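Local atomic coordinates of catechol 2,3-dioxygenase (Pseudomonas sp. KL28, PDB entry 3HPY), a protein that probably catalyses the iron-dependent extradiol cleavage of catechol by dioxygen, giving 2-hydroxy-6-oxohexa-2,4-dienoate in the breakdown of aromatic hydrocarbons. Residues Glu164-Phe169 and Phe175-Arg180; Gly191-Cys196 and Asp202-Glu207. All blocks are in the same frame, centred on the assembly; numbering follows the deposited sequence.

Contact 1: Glu164-Phe169 and Phe175-Arg180; sequences EVQKIF and FYLVER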
loop_
_atom_site.group_PDB
_atom_site.type_symbol
_atom_site.label_atom_id
_atom_site.label_comp_id
_atom_site.label_asym_id
_atom_site.label_seq_id
_atom_site.Cartn_x
_atom_site.Cartn_y
_atom_site.Cartn_z
ATOM N N GLU C 164 -17.462 -36.349 -1.542
ATOM C CA GLU C 164 -17.195 -37.151 -0.355
ATOM C C GLU C 164 -16.209 -36.439 0.565
ATOM O O GLU C 164 -16.385 -36.456 1.790
ATOM C CB GLU C 164 -16.646 -38.529 -0.737
ATOM C CG GLU C 164 -17.657 -39.463 -1.402
ATOM C CD GLU C 164 -17.095 -40.867 -1.617
ATOM O OE1 GLU C 164 -17.681 -41.637 -2.411
ATOM O OE2 GLU C 164 -16.067 -41.202 -0.985
ATOM N N VAL C 165 -15.176 -35.814 -0.010
ATOM C CA VAL C 165 -14.195 -35.093 0.808
ATOM C C VAL C 165 -14.899 -33.986 1.582
ATOM O O VAL C 165 -14.644 -33.786 2.769
ATOM C CB VAL C 165 -13.070 -34.450 -0.037
ATOM C CG1 VAL C 165 -12.194 -33.557 0.850
ATOM C CG2 VAL C 165 -12.212 -35.527 -0.667
ATOM N N GLN C 166 -15.788 -33.271 0.902
ATOM C CA GLN C 166 -16.530 -32.200 1.537
ATOM C C GLN C 166 -17.302 -32.728 2.752
ATOM O O GLN C 166 -17.200 -32.169 3.849
ATOM C CB GLN C 166 -17.482 -31.549 0.527
ATOM C CG GLN C 166 -18.482 -30.583 1.150
ATOM C CD GLN C 166 -19.178 -29.694 0.133
ATOM O OE1 GLN C 166 -19.398 -30.087 -1.016
ATOM N NE2 GLN C 166 -19.547 -28.490 0.561
ATOM N N LYS C 167 -18.052 -33.811 2.557
ATOM C CA LYS C 167 -18.844 -34.408 3.627
ATOM C C LYS C 167 -18.020 -34.657 4.880
ATOM O O LYS C 167 -18.439 -34.319 5.986
ATOM C CB LYS C 167 -19.465 -35.737 3.173
ATOM C CG LYS C 167 -20.441 -35.627 2.016
ATOM C CD LYS C 167 -21.176 -36.958 1.748
ATOM C CE LYS C 167 -20.323 -37.990 0.985
ATOM N NZ LYS C 167 -19.246 -38.639 1.803
ATOM N N ILE C 168 -16.849 -35.258 4.713
ATOM C CA ILE C 168 -15.997 -35.548 5.858
ATOM C C ILE C 168 -15.577 -34.254 6.541
ATOM O O ILE C 168 -15.593 -34.156 7.774
ATOM C CB ILE C 168 -14.738 -36.311 5.435
ATOM C CG1 ILE C 168 -15.132 -37.609 4.733
ATOM C CG2 ILE C 168 -13.877 -36.608 6.651
ATOM C CD1 ILE C 168 -13.982 -38.296 4.056
ATOM N N PHE C 169 -15.192 -33.263 5.743
ATOM C CA PHE C 169 -14.786 -31.990 6.317
ATOM C C PHE C 169 -15.911 -31.236 7.009
ATOM O O PHE C 169 -15.718 -30.744 8.123
ATOM C CB PHE C 169 -14.135 -31.090 5.259
ATOM C CG PHE C 169 -12.674 -31.357 5.074
ATOM C CD1 PHE C 169 -12.236 -32.367 4.224
ATOM C CD2 PHE C 169 -11.733 -30.651 5.817
ATOM C CE1 PHE C 169 -10.878 -32.674 4.119
ATOM C CE2 PHE C 169 -10.371 -30.948 5.723
ATOM C CZ PHE C 169 -9.941 -31.962 4.874
ATOM N N PHE C 175 -15.821 -28.299 9.434
ATOM C CA PHE C 175 -15.544 -27.282 8.429
ATOM C C PHE C 175 -16.858 -26.848 7.802
ATOM O O PHE C 175 -17.914 -27.425 8.090
ATOM C CB PHE C 175 -14.618 -27.822 7.343
ATOM C CG PHE C 175 -13.187 -27.920 7.760
ATOM C CD1 PHE C 175 -12.802 -28.743 8.817
ATOM C CD2 PHE C 175 -12.215 -27.190 7.092
ATOM C CE1 PHE C 175 -11.464 -28.836 9.197
ATOM C CE2 PHE C 175 -10.875 -27.271 7.457
ATOM C CZ PHE C 175 -10.491 -28.094 8.511
ATOM N N TYR C 176 -16.799 -25.812 6.974
ATOM C CA TYR C 176 -17.987 -25.311 6.294
ATOM C C TYR C 176 -17.586 -24.669 4.981
ATOM O O TYR C 176 -16.500 -24.110 4.871
ATOM C CB TYR C 176 -18.742 -24.309 7.168
ATOM C CG TYR C 176 -18.066 -22.968 7.382
ATOM C CD1 TYR C 176 -18.476 -21.833 6.672
ATOM C CD2 TYR C 176 -17.061 -22.822 8.336
ATOM C CE1 TYR C 176 -17.901 -20.585 6.918
ATOM C CE2 TYR C 176 -16.480 -21.582 8.591
ATOM C CZ TYR C 176 -16.905 -20.470 7.882
ATOM O OH TYR C 176 -16.337 -19.245 8.142
ATOM N N LEU C 177 -18.470 -24.760 3.992
ATOM C CA LEU C 177 -18.217 -24.215 2.662
ATOM C C LEU C 177 -18.240 -22.699 2.630
ATOM O O LEU C 177 -19.238 -22.076 3.001
ATOM C CB LEU C 177 -19.265 -24.727 1.668
ATOM C CG LEU C 177 -18.760 -25.376 0.377
ATOM C CD1 LEU C 177 -19.927 -25.603 -0.577
ATOM C CD2 LEU C 177 -17.718 -24.502 -0.266
ATOM N N VAL C 178 -17.146 -22.095 2.174
ATOM C CA VAL C 178 -17.107 -20.650 2.083
ATOM C C VAL C 178 -17.418 -20.297 0.639
ATOM O O VAL C 178 -18.231 -19.419 0.366
ATOM C CB VAL C 178 -15.729 -20.079 2.478
ATOM C CG1 VAL C 178 -15.774 -18.575 2.405
ATOM C CG2 VAL C 178 -15.345 -20.537 3.889
ATOM N N GLU C 179 -16.779 -20.998 -0.291
ATOM C CA GLU C 179 -17.021 -20.753 -1.707
ATOM C C GLU C 179 -16.894 -22.009 -2.558
ATOM O O GLU C 179 -16.181 -22.954 -2.200
ATOM C CB GLU C 179 -16.058 -19.696 -2.250
ATOM C CG GLU C 179 -16.448 -18.266 -1.968
ATOM C CD GLU C 179 -15.660 -17.296 -2.834
ATOM O OE1 GLU C 179 -15.606 -17.521 -4.062
ATOM O OE2 GLU C 179 -15.102 -16.316 -2.295
ATOM N N ARG C 180 -17.577 -22.008 -3.697
ATOM C CA ARG C 180 -17.514 -23.147 -4.595
ATOM C C ARG C 180 -17.608 -22.773 -6.062
ATOM O O ARG C 180 -18.221 -21.768 -6.442
ATOM C CB ARG C 180 -18.621 -24.149 -4.267
ATOM C CG ARG C 180 -20.025 -23.621 -4.471
ATOM C CD ARG C 180 -21.047 -24.542 -3.813
ATOM N NE ARG C 180 -22.291 -23.829 -3.564
ATOM C CZ ARG C 180 -23.272 -24.266 -2.782
ATOM N NH1 ARG C 180 -23.167 -25.436 -2.157
ATOM N NH2 ARG C 180 -24.355 -23.518 -2.615
#

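Contact 2: Gly191-Cys196 and Asp202-Glu207; sequences GIWLSC and DIAFVE. With MCT (4-methylcatechol), chain J.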
loop_
_atom_site.group_PDB
_atom_site.type_symbol
_atom_site.label_atom_id
_atom_site.label_comp_id
_atom_site.label_asym_id
_atom_site.label_seq_id
_atom_site.Cartn_x
_atom_site.Cartn_y
_atom_site.Cartn_z
ATOM N N GLY C 191 -14.953 -27.286 -7.501
ATOM C CA GLY C 191 -13.949 -26.734 -6.612
ATOM C C GLY C 191 -14.636 -26.333 -5.322
ATOM O O GLY C 191 -15.753 -25.821 -5.324
ATOM N N ILE C 192 -13.941 -26.523 -4.215
ATOM C CA ILE C 192 -14.522 -26.256 -2.920
ATOM C C ILE C 192 -13.507 -25.595 -1.970
ATOM O O ILE C 192 -12.363 -26.049 -1.861
ATOM C CB ILE C 192 -15.076 -27.629 -2.420
ATOM C CG1 ILE C 192 -16.473 -27.850 -3.005
ATOM C CG2 ILE C 192 -15.039 -27.740 -0.936
ATOM C CD1 ILE C 192 -17.061 -29.209 -2.696
ATOM N N TRP C 193 -13.922 -24.502 -1.321
ATOM C CA TRP C 193 -13.071 -23.760 -0.372
ATOM C C TRP C 193 -13.626 -23.863 1.052
ATOM O O TRP C 193 -14.623 -23.229 1.391
ATOM C CB TRP C 193 -12.971 -22.284 -0.790
ATOM C CG TRP C 193 -12.092 -22.092 -1.977
ATOM C CD1 TRP C 193 -10.793 -21.653 -1.980
ATOM C CD2 TRP C 193 -12.396 -22.453 -3.324
ATOM N NE1 TRP C 193 -10.268 -21.734 -3.246
ATOM C CE2 TRP C 193 -11.230 -22.224 -4.092
ATOM C CE3 TRP C 193 -13.538 -22.964 -3.959
ATOM C CZ2 TRP C 193 -11.176 -22.482 -5.469
ATOM C CZ3 TRP C 193 -13.485 -23.223 -5.326
ATOM C CH2 TRP C 193 -12.310 -22.983 -6.064
ATOM N N LEU C 194 -12.951 -24.640 1.893
ATOM C CA LEU C 194 -13.419 -24.865 3.255
ATOM C C LEU C 194 -12.700 -24.093 4.374
ATOM O O LEU C 194 -11.486 -23.889 4.327
ATOM C CB LEU C 194 -13.341 -26.369 3.553
ATOM C CG LEU C 194 -13.915 -27.327 2.501
ATOM C CD1 LEU C 194 -13.384 -28.732 2.765
ATOM C CD2 LEU C 194 -15.441 -27.299 2.524
ATOM N N SER C 195 -13.458 -23.689 5.391
ATOM C CA SER C 195 -12.899 -22.978 6.539
ATOM C C SER C 195 -13.285 -23.697 7.829
ATOM O O SER C 195 -14.348 -24.299 7.916
ATOM C CB SER C 195 -13.422 -21.531 6.581
ATOM O OG SER C 195 -13.003 -20.829 7.752
ATOM N N CYS C 196 -12.400 -23.653 8.819
ATOM C CA CYS C 196 -12.669 -24.243 10.129
ATOM C C CYS C 196 -12.439 -23.114 11.120
ATOM O O CYS C 196 -12.077 -23.342 12.276
ATOM C CB CYS C 196 -11.703 -25.401 10.415
ATOM S SG CYS C 196 -9.939 -24.982 10.389
ATOM N N ASP C 202 -9.179 -22.648 4.962
ATOM C CA ASP C 202 -8.008 -23.256 5.562
ATOM C C ASP C 202 -7.499 -24.336 4.617
ATOM O O ASP C 202 -6.350 -24.771 4.711
ATOM C CB ASP C 202 -8.372 -23.836 6.927
ATOM C CG ASP C 202 -8.612 -22.747 7.964
ATOM O OD1 ASP C 202 -7.625 -22.237 8.535
ATOM O OD2 ASP C 202 -9.791 -22.388 8.177
ATOM N N ILE C 203 -8.360 -24.745 3.689
ATOM C CA ILE C 203 -8.009 -25.770 2.718
ATOM C C ILE C 203 -9.026 -25.785 1.579
ATOM O O ILE C 203 -10.193 -25.416 1.769
ATOM C CB ILE C 203 -7.947 -27.170 3.395
ATOM C CG1 ILE C 203 -7.293 -28.186 2.453
ATOM C CG2 ILE C 203 -9.348 -27.621 3.786
ATOM C CD1 ILE C 203 -6.900 -29.496 3.147
ATOM N N ALA C 204 -8.581 -26.191 0.390
ATOM C CA ALA C 204 -9.475 -26.257 -0.768
ATOM C C ALA C 204 -9.164 -27.492 -1.598
ATOM O O ALA C 204 -8.056 -28.020 -1.537
ATOM C CB ALA C 204 -9.339 -25.002 -1.631
ATOM N N PHE C 205 -10.159 -27.944 -2.358
ATOM C CA PHE C 205 -10.042 -29.127 -3.216
ATOM C C PHE C 205 -10.663 -28.860 -4.586
ATOM O O PHE C 205 -11.677 -28.161 -4.706
ATOM C CB PHE C 205 -10.768 -30.347 -2.618
ATOM C CG PHE C 205 -10.151 -30.885 -1.359
ATOM C CD1 PHE C 205 -10.508 -30.371 -0.114
ATOM C CD2 PHE C 205 -9.223 -31.914 -1.414
ATOM C CE1 PHE C 205 -9.947 -30.876 1.053
ATOM C CE2 PHE C 205 -8.655 -32.426 -0.250
ATOM C CZ PHE C 205 -9.018 -31.905 0.986
ATOM N N VAL C 206 -10.052 -29.431 -5.617
ATOM C CA VAL C 206 -10.563 -29.282 -6.968
ATOM C C VAL C 206 -10.709 -30.680 -7.567
ATOM O O VAL C 206 -9.796 -31.499 -7.462
ATOM C CB VAL C 206 -9.615 -28.437 -7.832
ATOM C CG1 VAL C 206 -10.181 -28.283 -9.230
ATOM C CG2 VAL C 206 -9.428 -27.071 -7.206
ATOM N N GLU C 207 -11.864 -30.946 -8.173
ATOM C CA GLU C 207 -12.147 -32.252 -8.773
ATOM C C GLU C 207 -11.069 -32.604 -9.785
ATOM O O GLU C 207 -10.797 -31.830 -10.696
ATOM C CB GLU C 207 -13.508 -32.235 -9.464
ATOM C CG GLU C 207 -14.019 -33.610 -9.890
ATOM C CD GLU C 207 -14.476 -34.465 -8.710
ATOM O OE1 GLU C 207 -15.315 -33.986 -7.912
ATOM O OE2 GLU C 207 -14.006 -35.620 -8.582
HETATM C C1 MCT J . -8.138 -19.872 -5.664
HETATM C C2 MCT J . -6.975 -20.639 -5.488
HETATM C C3 MCT J . -6.194 -20.450 -4.324
HETATM O O3 MCT J . -5.084 -21.174 -4.155
HETATM C C4 MCT J . -6.575 -19.503 -3.335
HETATM O O4 MCT J . -5.807 -19.337 -2.221
HETATM C C5 MCT J . -7.754 -18.729 -3.514
HETATM C C6 MCT J . -8.530 -18.924 -4.684
HETATM C C MCT J . -8.968 -20.059 -6.894
#

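Contact 1: Glu164-Phe169 and Phe175-Arg180
Phe175 turns its ring away from its own carbonyl carbon and beside its backbone N (chi1 -76°), and Phe169 has a similar first torsion (chi1 -85°). The two side chains run side by side and point the same way, but their rings are turned almost square to each other. The planes meet at 89° and the centroids are 4.9 Å apart. This is a T-shaped stack: CD2 at the edge of Phe169 sits over the centre of the Phe175 face, 3.7 Å from Phe175 CG. The backbone ties the same two residues. Phe175 N donates to Phe169 O at 2.8 Å. One helix turn earlier, the extended side chain of Gln166 crosses that of Leu177 at about a right angle, and its terminal amide comes up against the end of the leucine. Phe205 of strand 203-207 also meets the Phe169 ring, and Ile203 packs on Phe169 and Phe175. The contact joins the end of helix 162-171 to the start of strand 176-182, the turn from helix into strand in a βαβββ module of the vicinal oxygen chelate fold, to which extradiol dioxygenases belong.

Contact 2: Gly191-Cys196 and Asp202-Glu207
Leu194 O is gripped by two backbone N-H groups. Asp202 N donates to Leu194 O at 2.7 Å, and Ile203 N adds a weak bond to the same oxygen at 3.3 Å. Two residues thus face one, which is a classic beta bulge at the start of strand 203-207. Leu194 N binds Ile203 O. Beyond the bulge the antiparallel pairing is regular, and Ile192 and Phe205 exchange both of their backbone bonds. At the hairpin end the Asp202 carboxylate reaches back across. Cys196 N donates to Asp202 OD2 at 3.0 Å in a nearly straight bond (174°), on the anti side and 31° out of the carboxylate plane. Ser197 OG also binds OD2, while Lys199 forms a salt bridge with OD1, so both oxygens are anchored. On the face that carries Trp193 and Ala204, the alanine methyl lies over the indole. Ala204 CB is 3.8 Å from the centroid of the five-membered ring, a CH-pi contact. The indole also borders the bound 4-methylcatechol, with Trp193 CZ2 3.6 Å from its methyl carbon C. Leu194, Ile203 and Phe205 occupy the other face, where Leu194 CB meets Ile203 CG2 at 4.2 Å. Trp193 NE1 has no N or O partner, but its N-H points at the catechol ring face, with NE1 3.6 Å from 4-methylcatechol C6. This fits an N-H...pi contact, so the indole probably offers the substrate more than carbon surface.

In the fold
Contact 1 leads directly into contact 2: strand 176-182 is followed by strand 189-195, and the two are neighbours in one sheet. The contact centres are about 6 Å apart. Val178 N lies 2.9 Å from Trp193 O, and Glu179 O lies 2.9 Å from Trp193 N. Both are probable hydrogen bonds, in a classic bulge where Val178 and Glu179 face the tryptophan. The helix of contact 1 packs on the Leu194 and Phe205 face of contact 2, while Trp193 faces the pocket. The Trp193 side chain is about 6 Å from the iron, which His154, His216 and Glu267 bind. In contact 1, the side chain of Phe175 is about 14 Å from the bound iron ion.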